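Local coordinates for protein putative polyketide synthase (Brevibacillus brevis, PDB 6HP2) that probably transfers methyl groups from S-adenosylmethionine, as the O-methyltransferase domain of a trans-AT polyketide synthase likely involved in the biosynthesis of the antibiotic bacillaene, at residues Cys48-Lys53 / Arg77-Glu82; Ala114-His119 / Ile329-Gln334; His123-Thr128 / Phe151-Ser156; Leu233-Ile238 / Glu304-Lys309. All coordinates share one frame; numbering follows the deposited sequence.

Interaction 1: Cys48-Lys53 / Arg77-Glu82; sequences CPFERK and REKQVE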
# COMPACT_ATOMS: atom_id res chain seq x y z
N CYS A 48 1.86 4.70 -8.63
CA CYS A 48 0.50 4.60 -9.15
C CYS A 48 0.58 3.90 -10.48
O CYS A 48 1.62 3.95 -11.16
CB CYS A 48 -0.16 5.98 -9.31
SG CYS A 48 0.53 7.05 -10.63
N PRO A 49 -0.51 3.23 -10.91
CA PRO A 49 -0.50 2.47 -12.15
C PRO A 49 -0.99 3.20 -13.41
O PRO A 49 -2.07 3.77 -13.35
CB PRO A 49 -1.52 1.38 -11.86
CG PRO A 49 -2.55 2.12 -11.11
CD PRO A 49 -1.76 2.98 -10.17
N PHE A 50 -0.19 3.26 -14.48
CA PHE A 50 -0.61 3.80 -15.77
C PHE A 50 -0.97 2.63 -16.67
O PHE A 50 -0.19 1.69 -16.78
CB PHE A 50 0.49 4.59 -16.44
CG PHE A 50 0.61 6.04 -15.97
CD1 PHE A 50 -0.01 6.46 -14.83
CD2 PHE A 50 1.37 6.95 -16.68
CE1 PHE A 50 0.09 7.78 -14.42
CE2 PHE A 50 1.50 8.23 -16.25
CZ PHE A 50 0.83 8.65 -15.11
N GLU A 51 -2.11 2.70 -17.37
CA GLU A 51 -2.50 1.65 -18.32
C GLU A 51 -1.52 1.56 -19.48
O GLU A 51 -1.26 0.47 -20.02
CB GLU A 51 -3.90 1.89 -18.85
CG GLU A 51 -5.00 1.77 -17.78
CD GLU A 51 -6.41 1.90 -18.36
OE1 GLU A 51 -6.55 2.01 -19.60
OE2 GLU A 51 -7.38 1.88 -17.57
N ARG A 52 -0.89 2.68 -19.82
CA ARG A 52 0.09 2.76 -20.89
C ARG A 52 1.11 3.82 -20.54
O ARG A 52 0.86 4.71 -19.73
CB ARG A 52 -0.57 3.11 -22.23
CG ARG A 52 -1.22 4.47 -22.25
CD ARG A 52 -2.48 4.51 -23.11
NE ARG A 52 -3.63 3.85 -22.50
CZ ARG A 52 -4.47 4.42 -21.64
NH1 ARG A 52 -4.28 5.68 -21.26
NH2 ARG A 52 -5.49 3.74 -21.15
N LYS A 53 2.27 3.73 -21.18
CA LYS A 53 3.25 4.80 -21.10
C LYS A 53 2.73 6.06 -21.78
O LYS A 53 2.12 5.99 -22.86
CB LYS A 53 4.57 4.37 -21.73
CG LYS A 53 5.20 3.20 -21.00
CD LYS A 53 6.45 2.69 -21.71
CE LYS A 53 7.11 1.58 -20.92
NZ LYS A 53 6.19 0.42 -20.69
N ARG A 77 -2.94 11.69 -9.06
CA ARG A 77 -3.80 11.43 -7.92
C ARG A 77 -4.96 10.51 -8.29
O ARG A 77 -5.35 9.64 -7.52
CB ARG A 77 -4.33 12.73 -7.38
CG ARG A 77 -5.02 12.56 -6.00
CD ARG A 77 -5.56 13.91 -5.52
NE ARG A 77 -5.81 13.93 -4.08
CZ ARG A 77 -6.88 13.37 -3.49
NH1 ARG A 77 -7.79 12.74 -4.22
NH2 ARG A 77 -7.02 13.44 -2.18
N GLU A 78 -5.55 10.73 -9.46
CA GLU A 78 -6.63 9.86 -9.91
C GLU A 78 -6.19 8.41 -10.01
O GLU A 78 -7.00 7.51 -9.78
CB GLU A 78 -7.17 10.35 -11.28
CG GLU A 78 -7.89 11.68 -11.22
CD GLU A 78 -8.35 12.16 -12.60
OE1 GLU A 78 -7.89 11.60 -13.61
OE2 GLU A 78 -9.18 13.09 -12.66
N LYS A 79 -4.96 8.15 -10.47
CA LYS A 79 -4.47 6.79 -10.56
C LYS A 79 -4.16 6.23 -9.19
O LYS A 79 -4.34 5.03 -8.96
CB LYS A 79 -3.25 6.74 -11.48
CG LYS A 79 -3.59 7.27 -12.92
CD LYS A 79 -4.67 6.34 -13.52
CE LYS A 79 -4.83 6.58 -15.02
NZ LYS A 79 -5.78 7.67 -15.33
N GLN A 80 -3.70 7.06 -8.28
CA GLN A 80 -3.53 6.63 -6.89
C GLN A 80 -4.86 6.24 -6.28
O GLN A 80 -4.95 5.24 -5.54
CB GLN A 80 -2.89 7.75 -6.08
CG GLN A 80 -1.43 7.95 -6.50
CD GLN A 80 -0.78 9.06 -5.80
OE1 GLN A 80 -1.34 10.15 -5.75
NE2 GLN A 80 0.39 8.81 -5.23
N VAL A 81 -5.91 7.01 -6.56
CA VAL A 81 -7.23 6.65 -6.10
C VAL A 81 -7.68 5.35 -6.77
O VAL A 81 -8.29 4.49 -6.14
CB VAL A 81 -8.20 7.80 -6.36
CG1 VAL A 81 -9.62 7.32 -6.15
CG2 VAL A 81 -7.85 9.04 -5.43
N GLU A 82 -7.50 5.25 -8.08
CA GLU A 82 -8.00 4.08 -8.80
C GLU A 82 -7.41 2.80 -8.20
O GLU A 82 -8.11 1.82 -7.98
CB GLU A 82 -7.62 4.20 -10.27
CG GLU A 82 -7.98 2.92 -11.10
CD GLU A 82 -7.24 2.91 -12.44
OE1 GLU A 82 -7.80 3.53 -13.36
OE2 GLU A 82 -6.11 2.34 -12.54
O HOH W 1 -4.22 2.80 -14.29

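Interaction 2: Ala114-His119 / Ile329-Gln334; sequences AELYPH and IPYPKQ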
# COMPACT_ATOMS: atom_id res chain seq x y z
N ALA A 114 -12.90 7.44 7.70
CA ALA A 114 -13.73 7.94 8.80
C ALA A 114 -14.72 8.98 8.31
O ALA A 114 -15.87 9.04 8.79
CB ALA A 114 -12.84 8.53 9.89
N GLU A 115 -14.31 9.82 7.37
CA GLU A 115 -15.24 10.83 6.86
C GLU A 115 -16.36 10.18 6.06
O GLU A 115 -17.53 10.53 6.21
CB GLU A 115 -14.53 11.85 5.99
CG GLU A 115 -13.83 12.95 6.69
CD GLU A 115 -13.44 14.07 5.72
OE1 GLU A 115 -13.89 15.22 5.91
OE2 GLU A 115 -12.69 13.78 4.77
N LEU A 116 -16.00 9.26 5.17
CA LEU A 116 -17.00 8.65 4.30
C LEU A 116 -17.93 7.69 5.04
O LEU A 116 -19.08 7.49 4.61
CB LEU A 116 -16.29 7.92 3.16
CG LEU A 116 -17.09 7.46 1.94
CD1 LEU A 116 -18.02 8.54 1.42
CD2 LEU A 116 -16.11 7.02 0.86
N TYR A 117 -17.46 7.09 6.14
CA TYR A 117 -18.20 6.04 6.87
C TYR A 117 -18.22 6.46 8.33
O TYR A 117 -17.42 5.98 9.15
CB TYR A 117 -17.57 4.65 6.66
CG TYR A 117 -17.71 4.19 5.23
CD1 TYR A 117 -18.95 3.81 4.74
CD2 TYR A 117 -16.62 4.16 4.36
CE1 TYR A 117 -19.11 3.42 3.40
CE2 TYR A 117 -16.75 3.81 3.04
CZ TYR A 117 -17.97 3.42 2.57
OH TYR A 117 -18.12 3.02 1.26
N PRO A 118 -19.12 7.39 8.69
CA PRO A 118 -19.08 7.96 10.04
C PRO A 118 -19.24 6.97 11.16
O PRO A 118 -18.95 7.34 12.30
CB PRO A 118 -20.23 8.97 10.03
CG PRO A 118 -20.37 9.36 8.64
CD PRO A 118 -20.04 8.13 7.81
N HIS A 119 -19.72 5.73 10.90
CA HIS A 119 -19.81 4.73 11.97
C HIS A 119 -18.48 4.05 12.28
O HIS A 119 -18.36 3.36 13.30
CB HIS A 119 -20.84 3.65 11.58
CG HIS A 119 -20.37 2.74 10.48
ND1 HIS A 119 -20.51 3.03 9.14
CD2 HIS A 119 -19.79 1.52 10.53
CE1 HIS A 119 -20.00 2.05 8.41
NE2 HIS A 119 -19.56 1.12 9.23
N ILE A 329 -17.84 0.20 -5.88
CA ILE A 329 -16.55 0.85 -5.66
C ILE A 329 -16.72 1.61 -4.35
O ILE A 329 -17.05 2.79 -4.37
CB ILE A 329 -16.15 1.81 -6.79
CG1 ILE A 329 -16.08 1.08 -8.10
CG2 ILE A 329 -14.73 2.44 -6.51
CD1 ILE A 329 -15.88 1.95 -9.34
N PRO A 330 -16.55 0.98 -3.19
CA PRO A 330 -16.95 1.66 -1.93
C PRO A 330 -15.94 2.68 -1.39
O PRO A 330 -16.30 3.49 -0.51
CB PRO A 330 -17.09 0.49 -0.92
CG PRO A 330 -16.16 -0.56 -1.47
CD PRO A 330 -16.24 -0.43 -3.00
N TYR A 331 -14.70 2.65 -1.84
CA TYR A 331 -13.67 3.49 -1.22
C TYR A 331 -12.39 3.42 -2.03
O TYR A 331 -12.02 2.34 -2.44
CB TYR A 331 -13.37 3.01 0.22
CG TYR A 331 -12.27 3.89 0.79
CD1 TYR A 331 -12.55 5.13 1.32
CD2 TYR A 331 -10.98 3.46 0.74
CE1 TYR A 331 -11.51 5.94 1.78
CE2 TYR A 331 -9.93 4.26 1.16
CZ TYR A 331 -10.20 5.50 1.67
OH TYR A 331 -9.16 6.27 2.07
N PRO A 332 -11.68 4.52 -2.26
CA PRO A 332 -12.08 5.91 -2.02
C PRO A 332 -13.00 6.38 -3.12
O PRO A 332 -13.28 5.60 -4.02
CB PRO A 332 -10.77 6.71 -2.04
CG PRO A 332 -9.65 5.71 -2.22
CD PRO A 332 -10.28 4.43 -2.74
N LYS A 333 -13.44 7.63 -3.07
CA LYS A 333 -14.13 8.30 -4.17
C LYS A 333 -13.16 9.23 -4.89
O LYS A 333 -12.23 9.77 -4.29
CB LYS A 333 -15.33 9.11 -3.64
CG LYS A 333 -16.25 8.33 -2.72
CD LYS A 333 -16.93 7.14 -3.41
CE LYS A 333 -17.80 6.34 -2.43
NZ LYS A 333 -18.78 5.39 -3.08
N GLN A 334 -13.37 9.42 -6.18
CA GLN A 334 -12.55 10.35 -6.94
C GLN A 334 -13.01 11.78 -6.65
O GLN A 334 -14.20 12.02 -6.45
CB GLN A 334 -12.64 10.07 -8.44
CG GLN A 334 -11.99 8.77 -8.85
CD GLN A 334 -10.48 8.90 -9.04
OE1 GLN A 334 -9.86 9.94 -8.70
NE2 GLN A 334 -9.88 7.85 -9.52

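Interaction 3: His123-Thr128 / Phe151-Ser156; sequences HGFTIT and FNKDSS. With SAH (S-adenosyl-L-homocysteine), chain B.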
# COMPACT_ATOMS: atom_id res chain seq x y z
N HIS A 123 -7.71 3.83 13.23
CA HIS A 123 -6.43 4.03 13.89
C HIS A 123 -5.32 3.96 12.84
O HIS A 123 -5.39 3.14 11.92
CB HIS A 123 -6.14 2.93 14.92
CG HIS A 123 -6.92 3.05 16.18
ND1 HIS A 123 -6.96 2.04 17.11
CD2 HIS A 123 -7.67 4.07 16.68
CE1 HIS A 123 -7.69 2.43 18.14
NE2 HIS A 123 -8.13 3.66 17.90
N GLY A 124 -4.34 4.86 12.95
CA GLY A 124 -3.10 4.77 12.18
C GLY A 124 -1.86 4.73 13.06
O GLY A 124 -1.82 5.34 14.13
N PHE A 125 -0.85 3.98 12.59
CA PHE A 125 0.49 3.98 13.14
C PHE A 125 1.38 4.55 12.03
O PHE A 125 1.28 4.13 10.86
CB PHE A 125 1.02 2.59 13.49
CG PHE A 125 0.69 2.09 14.86
CD1 PHE A 125 -0.39 2.55 15.58
CD2 PHE A 125 1.54 1.16 15.46
CE1 PHE A 125 -0.64 2.10 16.80
CE2 PHE A 125 1.27 0.68 16.71
CZ PHE A 125 0.18 1.17 17.39
N THR A 126 2.26 5.49 12.40
CA THR A 126 3.37 5.85 11.54
C THR A 126 4.60 6.09 12.39
O THR A 126 4.52 6.69 13.46
CB THR A 126 3.10 7.09 10.69
OG1 THR A 126 4.29 7.37 9.93
CG2 THR A 126 2.68 8.30 11.53
N ILE A 127 5.74 5.56 11.94
CA ILE A 127 6.96 5.69 12.73
C ILE A 127 7.61 7.05 12.60
O ILE A 127 8.52 7.36 13.37
CB ILE A 127 7.96 4.58 12.33
CG1 ILE A 127 9.00 4.40 13.42
CG2 ILE A 127 8.58 4.90 10.96
CD1 ILE A 127 9.68 3.08 13.36
N THR A 128 7.14 7.87 11.67
CA THR A 128 7.66 9.22 11.44
C THR A 128 6.86 10.22 12.28
O THR A 128 5.66 10.44 12.03
CB THR A 128 7.57 9.56 9.95
OG1 THR A 128 8.09 8.46 9.17
CG2 THR A 128 8.33 10.84 9.63
N PHE A 151 -1.03 7.38 15.78
CA PHE A 151 -0.02 7.18 16.82
C PHE A 151 1.38 7.14 16.17
O PHE A 151 1.55 6.55 15.13
CB PHE A 151 -0.22 5.85 17.59
CG PHE A 151 -1.59 5.67 18.15
CD1 PHE A 151 -2.57 5.06 17.40
CD2 PHE A 151 -1.87 6.04 19.44
CE1 PHE A 151 -3.85 4.88 17.91
CE2 PHE A 151 -3.16 5.87 19.98
CZ PHE A 151 -4.15 5.26 19.20
N ASN A 152 2.36 7.79 16.79
CA ASN A 152 3.76 7.76 16.35
C ASN A 152 4.38 6.51 16.97
O ASN A 152 4.91 6.55 18.07
CB ASN A 152 4.49 9.03 16.80
CG ASN A 152 5.94 9.03 16.31
OD1 ASN A 152 6.30 8.33 15.30
ND2 ASN A 152 6.75 9.67 17.00
N LYS A 153 4.22 5.36 16.32
CA LYS A 153 4.62 4.09 16.90
C LYS A 153 5.16 3.19 15.79
O LYS A 153 4.90 3.40 14.60
CB LYS A 153 3.44 3.36 17.57
CG LYS A 153 2.90 4.03 18.85
CD LYS A 153 3.93 4.16 19.92
CE LYS A 153 3.36 4.90 21.14
NZ LYS A 153 4.41 5.20 22.15
N ASP A 154 5.87 2.15 16.22
CA ASP A 154 6.56 1.20 15.34
C ASP A 154 5.71 -0.09 15.28
O ASP A 154 5.54 -0.79 16.28
CB ASP A 154 7.96 0.95 15.89
CG ASP A 154 8.73 -0.12 15.11
OD1 ASP A 154 8.18 -0.87 14.27
OD2 ASP A 154 9.95 -0.21 15.34
N SER A 155 5.12 -0.36 14.12
CA SER A 155 4.18 -1.45 13.97
C SER A 155 4.84 -2.83 14.11
O SER A 155 4.12 -3.84 14.19
CB SER A 155 3.52 -1.36 12.62
OG SER A 155 2.82 -0.20 12.44
N SER A 156 6.18 -2.91 14.16
CA SER A 156 6.90 -4.16 14.37
C SER A 156 7.26 -4.37 15.82
O SER A 156 7.85 -5.41 16.15
CB SER A 156 8.18 -4.21 13.50
OG SER A 156 9.18 -3.33 13.95
N SAH B . 0.31 4.16 3.40
CA SAH B . 0.64 5.57 3.17
CB SAH B . 2.12 5.85 3.37
CG SAH B . 3.07 4.89 2.68
SD SAH B . 4.79 5.46 2.82
C SAH B . 0.19 5.93 1.78
O SAH B . 0.33 7.08 1.36
OXT SAH B . -0.34 5.07 1.08
C5' SAH B . 5.33 4.28 4.09
C4' SAH B . 4.70 4.56 5.45
O4' SAH B . 5.06 3.49 6.35
C3' SAH B . 5.31 5.84 6.11
O3' SAH B . 4.18 6.52 6.69
C2' SAH B . 6.26 5.34 7.19
O2' SAH B . 6.40 6.19 8.30
C1' SAH B . 5.57 4.01 7.57
N9 SAH B . 6.41 3.02 8.23
C8 SAH B . 7.58 2.46 7.79
N7 SAH B . 8.00 1.64 8.77
C5 SAH B . 7.10 1.64 9.77
C6 SAH B . 7.03 1.00 11.01
N6 SAH B . 7.92 0.11 11.44
N1 SAH B . 5.94 1.21 11.80
C2 SAH B . 4.97 2.13 11.45
N3 SAH B . 5.07 2.78 10.24
C4 SAH B . 6.13 2.57 9.46

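Interaction 4: Leu233-Ile238 / Glu304-Lys309; sequences LVIDEI and EWNASK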
# COMPACT_ATOMS: atom_id res chain seq x y z
N LEU A 233 -2.49 -16.57 8.08
CA LEU A 233 -3.09 -15.83 6.99
C LEU A 233 -3.00 -16.58 5.67
O LEU A 233 -2.01 -17.23 5.36
CB LEU A 233 -2.41 -14.46 6.87
CG LEU A 233 -2.57 -13.56 8.06
CD1 LEU A 233 -1.60 -12.31 8.00
CD2 LEU A 233 -4.00 -13.04 8.21
N VAL A 234 -4.01 -16.40 4.84
CA VAL A 234 -4.01 -16.92 3.50
C VAL A 234 -4.42 -15.83 2.55
O VAL A 234 -5.15 -14.91 2.90
CB VAL A 234 -4.96 -18.15 3.36
CG1 VAL A 234 -4.40 -19.25 4.21
CG2 VAL A 234 -6.36 -17.78 3.82
N ILE A 235 -3.98 -16.02 1.32
CA ILE A 235 -4.24 -15.11 0.23
C ILE A 235 -5.60 -15.41 -0.35
O ILE A 235 -5.80 -16.47 -0.94
CB ILE A 235 -3.15 -15.20 -0.83
CG1 ILE A 235 -1.82 -14.78 -0.25
CG2 ILE A 235 -3.59 -14.37 -2.05
CD1 ILE A 235 -0.61 -15.22 -1.14
N ASP A 236 -6.52 -14.44 -0.26
CA ASP A 236 -7.79 -14.58 -0.93
C ASP A 236 -7.68 -14.13 -2.38
O ASP A 236 -8.31 -14.71 -3.28
CB ASP A 236 -8.87 -13.78 -0.17
CG ASP A 236 -10.28 -14.06 -0.71
OD1 ASP A 236 -10.66 -15.24 -0.77
OD2 ASP A 236 -10.96 -13.10 -1.08
N GLU A 237 -6.90 -13.07 -2.61
CA GLU A 237 -6.70 -12.49 -3.91
C GLU A 237 -5.34 -11.82 -3.94
O GLU A 237 -4.92 -11.18 -2.95
CB GLU A 237 -7.82 -11.47 -4.21
CG GLU A 237 -7.85 -11.02 -5.65
CD GLU A 237 -9.15 -10.28 -6.03
OE1 GLU A 237 -10.07 -10.26 -5.21
OE2 GLU A 237 -9.24 -9.74 -7.14
N ILE A 238 -4.61 -12.03 -5.03
CA ILE A 238 -3.31 -11.37 -5.25
C ILE A 238 -3.34 -10.83 -6.67
O ILE A 238 -3.67 -11.55 -7.62
CB ILE A 238 -2.12 -12.31 -5.00
CG1 ILE A 238 -0.76 -11.67 -5.32
CG2 ILE A 238 -2.28 -13.64 -5.85
CD1 ILE A 238 -0.27 -10.76 -4.26
N GLU A 304 0.08 -24.36 0.99
CA GLU A 304 -0.33 -24.83 -0.33
C GLU A 304 -1.34 -23.88 -0.94
O GLU A 304 -1.28 -23.60 -2.14
CB GLU A 304 -0.91 -26.26 -0.22
CG GLU A 304 0.16 -27.23 0.26
CD GLU A 304 -0.36 -28.65 0.42
OE1 GLU A 304 0.48 -29.58 0.38
OE2 GLU A 304 -1.60 -28.81 0.59
N TRP A 305 -2.23 -23.33 -0.11
CA TRP A 305 -3.17 -22.34 -0.65
C TRP A 305 -2.43 -21.11 -1.15
O TRP A 305 -2.67 -20.60 -2.26
CB TRP A 305 -4.15 -21.96 0.44
CG TRP A 305 -5.22 -21.04 -0.02
CD1 TRP A 305 -5.19 -19.69 -0.06
CD2 TRP A 305 -6.48 -21.44 -0.61
NE1 TRP A 305 -6.37 -19.22 -0.57
CE2 TRP A 305 -7.17 -20.27 -0.93
CE3 TRP A 305 -7.07 -22.68 -0.89
CZ2 TRP A 305 -8.45 -20.30 -1.52
CZ3 TRP A 305 -8.34 -22.71 -1.47
CH2 TRP A 305 -9.01 -21.52 -1.77
N ASN A 306 -1.53 -20.59 -0.33
CA ASN A 306 -0.82 -19.37 -0.74
C ASN A 306 0.03 -19.59 -1.98
O ASN A 306 0.10 -18.71 -2.85
CB ASN A 306 0.01 -18.88 0.43
CG ASN A 306 -0.87 -18.33 1.57
OD1 ASN A 306 -2.05 -18.00 1.39
ND2 ASN A 306 -0.29 -18.26 2.76
N ALA A 307 0.66 -20.78 -2.09
CA ALA A 307 1.50 -21.04 -3.24
C ALA A 307 0.67 -21.07 -4.51
O ALA A 307 1.12 -20.60 -5.56
CB ALA A 307 2.23 -22.37 -3.06
N SER A 308 -0.53 -21.64 -4.44
CA SER A 308 -1.43 -21.71 -5.59
C SER A 308 -1.87 -20.31 -6.03
O SER A 308 -1.94 -20.00 -7.23
CB SER A 308 -2.66 -22.57 -5.22
OG SER A 308 -3.62 -22.56 -6.24
N LYS A 309 -2.23 -19.46 -5.07
CA LYS A 309 -2.59 -18.10 -5.43
C LYS A 309 -1.42 -17.37 -6.09
O LYS A 309 -1.60 -16.62 -7.05
CB LYS A 309 -3.03 -17.34 -4.18
CG LYS A 309 -4.36 -17.91 -3.60
CD LYS A 309 -5.52 -17.45 -4.48
CE LYS A 309 -6.84 -18.03 -3.96
NZ LYS A 309 -7.98 -17.35 -4.62
O HOH W 2 -10.37 -17.44 -2.97

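Interaction 1: Cys48-Lys53 / Arg77-Glu82
Glu82 OE2 is gripped by a water and by the hydroxyl of Tyr316, and rests against Pro49. Water 1 donates to Glu82 OE2 over 2.6 Å and to Pro49 O over 2.5 Å. It therefore ties the carboxylate on helix 70-88 to the backbone of the loop. The second grip, the hydrogen bond with Tyr316, comes from the start of helix 316-326. With CG turned away from the backbone N (chi1 174°) and the chain extended, Glu82 brings OE2 within 3.8 Å of Pro49 CG.

No direct hydrogen bond links the two segments. The rest is packing of the loop on one side of the helix. Pro49 CD sits 3.5 Å from the carbonyl oxygen Lys79 O. The Lys79 chain bends at chi2 (-63°), and its CB, CG and CD all pass close to Pro49 O. Lys79 CG also lies 4.0 Å from Phe50 CE1, the two side chains running roughly perpendicular to each other. Phe50 in turn meets Phe57 edge-to-face.

Cys48 marks the closest backbone approach. Its CB touches Gln80 CG at 3.7 Å, while its SG lies against Lys79 CB. The Gln80 amide is turned to other partners: NE2 donates to Thr46 O, and OE1 takes a weak bond from Arg73. Gln80 also lies close to Arg84, a ligand-binding residue, and Leu45, another one, comes shortly before Cys48. The arrangement is a loop packed on a helix, here beside the S-adenosyl-L-homocysteine pocket of a Rossmann-like methyltransferase.

Interaction 2: Ala114-His119 / Ile329-Gln334
The Tyr117 ring points its hydroxyl end at Pro330 and lies with its edge to that residue's carbonyl. The contact joins the end of helix 108-116 in the Rossmann-like methyltransferase fold to the C-terminal loop after helix 316-326. Tyr117 is the first residue to leave helical geometry. Its CG lies anti to the carbonyl carbon (chi1 -67°), and the ring reaches across to the loop. Tyr117 OH donates to Pro330 O over 2.6 Å. The oxygen lies in the plane of the ring, but the hydroxyl is tilted 24° from the carbonyl plane. Phe93 stacks on the ring from outside the two segments.

Leu116 packs beside this bond. Its CG lies over one face of the Tyr117 ring, offset toward the rim. Its CD2 comes to the edge of the Tyr331 ring, 4.1 Å from Tyr331 CD1. Lys333 lays its chain across Leu116 CD2, with Lys333 CE 3.8 Å away and CG equally close.

The Tyr331 ring is held at its far end by a bond from OH to Asp109, on helix 108-116. A cis peptide precedes Pro332 and folds it back onto Tyr331. Pro332 CB lies 3.8 Å above the Tyr331 ring, over its centre.

Interaction 3: His123-Thr128 / Phe151-Ser156
This contact forms part of the adenosine site at the ends of two parallel strands in the Rossmann-like fold. Strands 121-126 and 148-152 belong to one beta-alpha-beta unit, with helix 129-141 as the crossover. Phe151 N donates to Gly124 O over 2.7 Å. Thr126 N donates back to Phe151 O over 3.0 Å. Beyond them the pairing frays into a weak bond from Lys153 N to Thr126 O.

Phe125 and Phe151 lie on one face of the sheet. The edge of Phe151 points at the face of His123, with the planes at 88°, and the Phe125 ring meets Phe151 obliquely. Lys153 CB covers a face of the Phe125 ring in a CH-pi contact, 3.7 Å from its centroid. Phe160 meets Phe125 edge-to-face.

The loops after the strands hold S-adenosyl-L-homocysteine (SAH). Ile127 packs against the adenine, with CB and CG2 close to it. On the ribose side, Thr128 OG1 and SAH O2' share a hydrogen bond, and Thr126 OG1, bonded to Gln131, lies close by. Two bonds read the adenine edge. Ser155 N donates to SAH N1 over 2.9 Å. SAH N6 donates to Asp154 OD1 over 3.0 Å. Ser155 OG is bonded to Phe102 O. Asp154 also makes an Asx turn. Ser156 N and Ser156 OG both donate to Asp154 OD1 from the same face of the carboxylate, with OG on the syn side at 2.7 Å.

Interaction 4: Leu233-Ile238 / Glu304-Lys309
The Asn306 side-chain amide bonds to both a C=O and an N-H of the strand, much as a neighbouring strand's backbone would. Helix 299-310 packs here on strand 233-240 of the mixed sheet in this Rossmann-like domain. The axes of helix 304-309 and strand 233-235 run 26° apart. Asn306 ND2 donates to Leu233 O over 3.3 Å; the bond is almost straight, and the oxygen lies in the amide plane. Ile235 N donates to Asn306 OD1 over 2.8 Å. The two bonds fix the rotation of the amide.

Trp305 takes the carbonyl two residues on. Its CG points away from the backbone N (chi1 -175°), and the indole edge faces the strand. Trp305 NE1 donates to Ile235 O over 2.8 Å, from above the carbonyl plane. Trp305 CD1 also packs on Val234 CB.

Ile235 and Lys309 lie alongside one another, pointing opposite ways, with Ile235 CG2 3.7 Å from Lys309 CB. The chain then turns at Asp236, where a classic beta bulge places Asp236 and Glu237 opposite Lys290. Lys309 NZ donates to Asp236 O over 3.0 Å and to water 2, which in turn donates to Asp236 OD1 over 3.1 Å.

Overall arrangement
Interactions 1 and 2 touch: Glu78 O and Gln334 NE2, 2.9 Å apart, probably share a hydrogen bond, and Val81 CG1 packs on Gln334 CD at 3.4 Å. The C-terminal loop of interaction 2 thus continues along the helix of interaction 1. Interaction 3 holds the ligand directly. The side chain of Gln80 in interaction 1 lies about 7 Å from the bound SAH. The side chain of Tyr331 in interaction 2 lies about 9 Å from the bound SAH. Interactions 1 and 3 are on opposite sides of the chain's centre, their centres about 27 Å apart. Interactions 3 and 4 reach the same sheet, but their nearest atoms are about 12 Å apart, and interaction 4 lies away from the known binding residues.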